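Local coordinates for protein eukaryotic translation initiation factor 4E type 5 (PDB 7KCJ) that probably binds the 7-methylguanosine cap of messenger RNA and acts as a translation initiation factor in Leishmania major, at residues Y90-L104 with E151-S165. Numbering follows the deposited sequence.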
# COMPACT_ATOMS: atom_id res chain seq x y z
N TYR A 90 9.94 9.13 1.69
CA TYR A 90 9.08 10.16 2.33
C TYR A 90 9.45 11.57 1.82
O TYR A 90 8.62 12.46 1.77
CB TYR A 90 9.32 10.20 3.86
CG TYR A 90 8.70 9.09 4.68
CD1 TYR A 90 7.50 8.52 4.31
CD2 TYR A 90 9.31 8.65 5.85
CE1 TYR A 90 6.90 7.53 5.09
CE2 TYR A 90 8.74 7.63 6.61
CZ TYR A 90 7.54 7.08 6.23
OH TYR A 90 6.96 6.07 6.97
N GLU A 91 10.73 11.76 1.55
CA GLU A 91 11.39 12.99 1.10
C GLU A 91 10.86 13.49 -0.23
O GLU A 91 11.03 14.66 -0.52
CB GLU A 91 12.90 12.70 0.99
CG GLU A 91 13.81 13.88 1.26
CD GLU A 91 15.29 13.53 1.20
OE1 GLU A 91 15.62 12.33 1.39
OE2 GLU A 91 16.11 14.45 0.98
N ALA A 92 10.24 12.63 -1.05
CA ALA A 92 9.67 13.00 -2.34
C ALA A 92 8.46 13.92 -2.19
O ALA A 92 8.07 14.55 -3.17
CB ALA A 92 9.26 11.76 -3.10
N TYR A 93 7.84 13.98 -1.00
CA TYR A 93 6.65 14.81 -0.80
C TYR A 93 6.85 15.76 0.35
O TYR A 93 6.45 15.46 1.47
CB TYR A 93 5.38 13.96 -0.57
CG TYR A 93 5.32 12.73 -1.43
CD1 TYR A 93 5.06 12.82 -2.78
CD2 TYR A 93 5.63 11.49 -0.91
CE1 TYR A 93 5.05 11.70 -3.59
CE2 TYR A 93 5.61 10.35 -1.70
CZ TYR A 93 5.31 10.46 -3.04
OH TYR A 93 5.36 9.35 -3.85
N PRO A 94 7.44 16.93 0.10
CA PRO A 94 7.60 17.91 1.20
C PRO A 94 6.24 18.41 1.73
O PRO A 94 6.15 18.85 2.87
CB PRO A 94 8.41 19.05 0.57
CG PRO A 94 8.80 18.58 -0.81
CD PRO A 94 7.91 17.46 -1.20
N ASN A 95 5.20 18.33 0.88
CA ASN A 95 3.83 18.78 1.16
C ASN A 95 2.85 17.62 1.43
O ASN A 95 1.65 17.86 1.52
CB ASN A 95 3.30 19.53 -0.08
CG ASN A 95 4.21 20.63 -0.55
OD1 ASN A 95 4.60 20.71 -1.74
ND2 ASN A 95 4.59 21.49 0.38
N GLY A 96 3.35 16.40 1.54
CA GLY A 96 2.50 15.23 1.63
C GLY A 96 2.24 14.69 3.01
O GLY A 96 2.75 15.19 4.01
N SER A 97 1.45 13.63 3.07
CA SER A 97 1.14 12.94 4.31
C SER A 97 0.65 11.50 3.99
O SER A 97 0.71 11.08 2.83
CB SER A 97 0.16 13.73 5.17
OG SER A 97 -1.10 13.91 4.54
N ARG A 98 0.22 10.73 5.01
CA ARG A 98 -0.19 9.36 4.77
C ARG A 98 -1.48 8.95 5.47
O ARG A 98 -1.90 9.58 6.44
CB ARG A 98 0.96 8.40 5.13
CG ARG A 98 1.24 8.34 6.61
CD ARG A 98 2.56 7.66 6.91
NE ARG A 98 2.90 7.79 8.32
CZ ARG A 98 3.43 6.83 9.06
NH1 ARG A 98 3.69 5.64 8.53
NH2 ARG A 98 3.69 7.03 10.35
N ILE A 99 -2.11 7.89 4.94
CA ILE A 99 -3.32 7.31 5.51
C ILE A 99 -3.03 5.84 5.78
O ILE A 99 -2.57 5.13 4.88
CB ILE A 99 -4.55 7.50 4.58
CG1 ILE A 99 -4.98 8.97 4.52
CG2 ILE A 99 -5.72 6.62 5.01
CD1 ILE A 99 -5.95 9.26 3.42
N MET A 100 -3.23 5.38 7.02
CA MET A 100 -3.03 3.97 7.36
C MET A 100 -4.37 3.32 7.54
O MET A 100 -5.22 3.85 8.24
CB MET A 100 -2.23 3.79 8.66
CG MET A 100 -1.02 4.65 8.78
SD MET A 100 0.23 4.59 7.53
CE MET A 100 1.14 3.15 8.13
N ILE A 101 -4.57 2.20 6.87
CA ILE A 101 -5.79 1.41 6.97
C ILE A 101 -5.41 0.02 7.47
O ILE A 101 -4.73 -0.71 6.74
CB ILE A 101 -6.50 1.32 5.60
CG1 ILE A 101 -6.80 2.72 5.03
CG2 ILE A 101 -7.77 0.50 5.68
CD1 ILE A 101 -6.70 2.79 3.62
N ASN A 102 -5.83 -0.35 8.69
CA ASN A 102 -5.57 -1.70 9.21
C ASN A 102 -6.77 -2.58 8.95
O ASN A 102 -7.89 -2.20 9.29
CB ASN A 102 -5.26 -1.67 10.69
CG ASN A 102 -3.96 -0.97 10.98
OD1 ASN A 102 -2.88 -1.55 10.85
ND2 ASN A 102 -4.03 0.29 11.38
N LEU A 103 -6.57 -3.74 8.31
CA LEU A 103 -7.66 -4.64 7.96
C LEU A 103 -7.44 -5.89 8.78
O LEU A 103 -6.45 -6.58 8.57
CB LEU A 103 -7.61 -4.95 6.45
CG LEU A 103 -7.66 -3.75 5.54
CD1 LEU A 103 -7.37 -4.14 4.07
CD2 LEU A 103 -9.01 -2.99 5.69
N LEU A 104 -8.32 -6.16 9.76
CA LEU A 104 -8.13 -7.26 10.70
C LEU A 104 -8.47 -8.67 10.20
O LEU A 104 -7.74 -9.59 10.55
CB LEU A 104 -8.93 -7.01 12.00
CG LEU A 104 -8.69 -5.71 12.80
CD1 LEU A 104 -9.26 -5.83 14.19
CD2 LEU A 104 -7.23 -5.38 12.93
N GLU A 151 -5.03 -13.10 9.61
CA GLU A 151 -5.04 -12.52 8.26
C GLU A 151 -4.91 -11.00 8.26
O GLU A 151 -5.11 -10.38 7.23
CB GLU A 151 -6.24 -12.98 7.45
CG GLU A 151 -6.32 -14.50 7.37
CD GLU A 151 -7.38 -15.07 6.45
OE1 GLU A 151 -7.84 -14.34 5.55
OE2 GLU A 151 -7.74 -16.25 6.63
N GLN A 152 -4.52 -10.40 9.39
CA GLN A 152 -4.38 -8.96 9.49
C GLN A 152 -3.31 -8.39 8.58
O GLN A 152 -2.21 -8.95 8.49
CB GLN A 152 -4.09 -8.55 10.93
CG GLN A 152 -4.11 -7.04 11.14
CD GLN A 152 -3.75 -6.64 12.55
OE1 GLN A 152 -3.43 -7.49 13.43
NE2 GLN A 152 -3.75 -5.32 12.79
N ILE A 153 -3.64 -7.29 7.88
CA ILE A 153 -2.72 -6.54 7.02
C ILE A 153 -2.87 -5.03 7.26
O ILE A 153 -3.86 -4.57 7.81
CB ILE A 153 -2.87 -6.89 5.51
CG1 ILE A 153 -4.22 -6.40 4.93
CG2 ILE A 153 -2.69 -8.38 5.27
CD1 ILE A 153 -4.43 -6.70 3.45
N ARG A 154 -1.86 -4.25 6.85
CA ARG A 154 -1.93 -2.79 6.91
C ARG A 154 -1.64 -2.21 5.55
O ARG A 154 -0.63 -2.57 4.95
CB ARG A 154 -0.94 -2.20 7.92
CG ARG A 154 -1.13 -0.67 8.04
CD ARG A 154 -0.04 0.02 8.80
NE ARG A 154 0.16 -0.50 10.14
CZ ARG A 154 1.18 -0.15 10.92
NH1 ARG A 154 2.12 0.68 10.49
NH2 ARG A 154 1.30 -0.68 12.14
N VAL A 155 -2.49 -1.32 5.07
CA VAL A 155 -2.26 -0.62 3.82
C VAL A 155 -1.89 0.82 4.17
O VAL A 155 -2.57 1.47 4.96
CB VAL A 155 -3.47 -0.69 2.87
CG1 VAL A 155 -3.14 -0.03 1.53
CG2 VAL A 155 -3.91 -2.13 2.65
N GLU A 156 -0.76 1.28 3.65
CA GLU A 156 -0.26 2.63 3.89
C GLU A 156 -0.31 3.37 2.55
O GLU A 156 0.31 2.93 1.58
CB GLU A 156 1.18 2.56 4.42
CG GLU A 156 1.88 3.91 4.57
CD GLU A 156 3.30 3.82 5.10
OE1 GLU A 156 3.80 4.81 5.67
OE2 GLU A 156 3.92 2.74 4.94
N VAL A 157 -1.03 4.49 2.50
CA VAL A 157 -1.15 5.29 1.27
C VAL A 157 -0.41 6.61 1.43
O VAL A 157 -0.69 7.33 2.38
CB VAL A 157 -2.65 5.59 0.97
CG1 VAL A 157 -2.80 6.23 -0.40
CG2 VAL A 157 -3.53 4.34 1.11
N TRP A 158 0.50 6.96 0.51
CA TRP A 158 1.22 8.24 0.57
C TRP A 158 0.60 9.22 -0.39
O TRP A 158 0.49 8.93 -1.57
CB TRP A 158 2.72 8.10 0.25
CG TRP A 158 3.53 7.29 1.23
CD1 TRP A 158 3.11 6.72 2.41
CD2 TRP A 158 4.92 6.94 1.10
NE1 TRP A 158 4.14 6.04 3.00
CE2 TRP A 158 5.27 6.16 2.23
CE3 TRP A 158 5.91 7.22 0.15
CZ2 TRP A 158 6.54 5.62 2.40
CZ3 TRP A 158 7.19 6.72 0.35
CH2 TRP A 158 7.49 5.94 1.47
N LEU A 159 0.15 10.36 0.13
CA LEU A 159 -0.45 11.40 -0.69
C LEU A 159 0.59 12.48 -0.95
O LEU A 159 1.30 12.86 -0.03
CB LEU A 159 -1.67 12.04 0.01
CG LEU A 159 -2.58 11.20 0.93
CD1 LEU A 159 -3.73 11.99 1.36
CD2 LEU A 159 -3.13 10.02 0.22
N SER A 160 0.65 13.01 -2.16
CA SER A 160 1.58 14.10 -2.48
C SER A 160 1.09 15.46 -1.93
O SER A 160 1.91 16.36 -1.71
CB SER A 160 1.85 14.18 -3.97
OG SER A 160 0.68 14.50 -4.70
N ASP A 161 -0.22 15.59 -1.66
CA ASP A 161 -0.79 16.81 -1.10
C ASP A 161 -1.59 16.50 0.17
O ASP A 161 -2.66 15.90 0.09
CB ASP A 161 -1.65 17.53 -2.14
CG ASP A 161 -2.30 18.81 -1.67
OD1 ASP A 161 -1.96 19.29 -0.57
OD2 ASP A 161 -3.16 19.34 -2.41
N SER A 162 -1.07 16.92 1.32
CA SER A 162 -1.68 16.70 2.63
C SER A 162 -3.03 17.39 2.81
O SER A 162 -3.82 16.95 3.64
CB SER A 162 -0.72 17.10 3.74
OG SER A 162 -0.55 18.51 3.78
N THR A 163 -3.31 18.44 2.04
CA THR A 163 -4.60 19.12 2.12
C THR A 163 -5.75 18.30 1.51
O THR A 163 -6.91 18.68 1.65
CB THR A 163 -4.52 20.54 1.54
OG1 THR A 163 -4.29 20.44 0.13
CG2 THR A 163 -3.45 21.39 2.21
N ARG A 164 -5.45 17.18 0.82
CA ARG A 164 -6.48 16.29 0.27
C ARG A 164 -6.80 15.09 1.20
O ARG A 164 -7.68 14.30 0.89
CB ARG A 164 -6.07 15.77 -1.13
CG ARG A 164 -5.83 16.87 -2.16
CD ARG A 164 -7.06 17.73 -2.41
NE ARG A 164 -6.93 18.55 -3.62
CZ ARG A 164 -6.87 19.88 -3.63
NH1 ARG A 164 -6.93 20.56 -2.49
NH2 ARG A 164 -6.76 20.54 -4.77
N SER A 165 -6.06 14.96 2.31
CA SER A 165 -6.14 13.87 3.27
C SER A 165 -7.54 13.64 3.84
O SER A 165 -8.03 12.52 3.80
CB SER A 165 -5.13 14.08 4.39
OG SER A 165 -4.94 12.90 5.15
O HOH W 1 4.43 16.75 -1.98
O HOH W 2 -2.70 12.20 6.12
O HOH W 3 -7.67 -12.40 10.78
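Leu103 and Ile153 meet on the apolar face of two antiparallel strands, 97-103 and 153-159, with Leu103 CD1 3.9 Å from Ile153 CD1. Leu103 CD1 also reaches Val155 CG2. Ile101 CD1 approaches Val157 CG2, and Ile99 CD1 lies 4.1 Å from Leu159 CD1. Paired backbone hydrogen bonds run from Ser97-Leu159 to Leu103-Ile153.

The other face is aromatic and polar. Tyr90 sets CE1 over one face of the Trp158 indole, 3.3 Å from CZ2, with the ring planes at 44°. Tyr93 brings CE2 to the indole at CE3. Met100 bends at chi2 and chi3, which lays SD 3.5 Å from Glu156 CG and CE against Arg154 CD.

Glu156 OE1 takes two bonds from opposite faces of its carboxylate. Arg98 NH1 forms a salt bridge with Glu156 OE1 at 3.0 Å. Trp158 NE1 donates to Glu156 OE1, also at 3.0 Å, in a nearly straight bond (170°). Both restrain the carboxylate, and the NE1 bond helps fix the indole's rotation. Arg98 NE donates to Ser192 O. Arg140 forms a salt bridge with Glu156 OE2, so the acid probably stays ionised. Arg154 NE donates to Asn102 OD1 in a long, bent bond of 3.3 Å, with the amide and guanidinium planes 82° apart. Asn102 ND2 donates to Asn187 OD1.

The pair lies inside the curved antiparallel sheet of the eIF4E fold. Strand 136-143 flanks 153-159, and strand 186-191 flanks 97-103. Helices 108-121 and 165-178 pack on the aliphatic face, through Val116 and Leu172 among others. Phe193 meets Tyr90 and Trp158 on the opposite face.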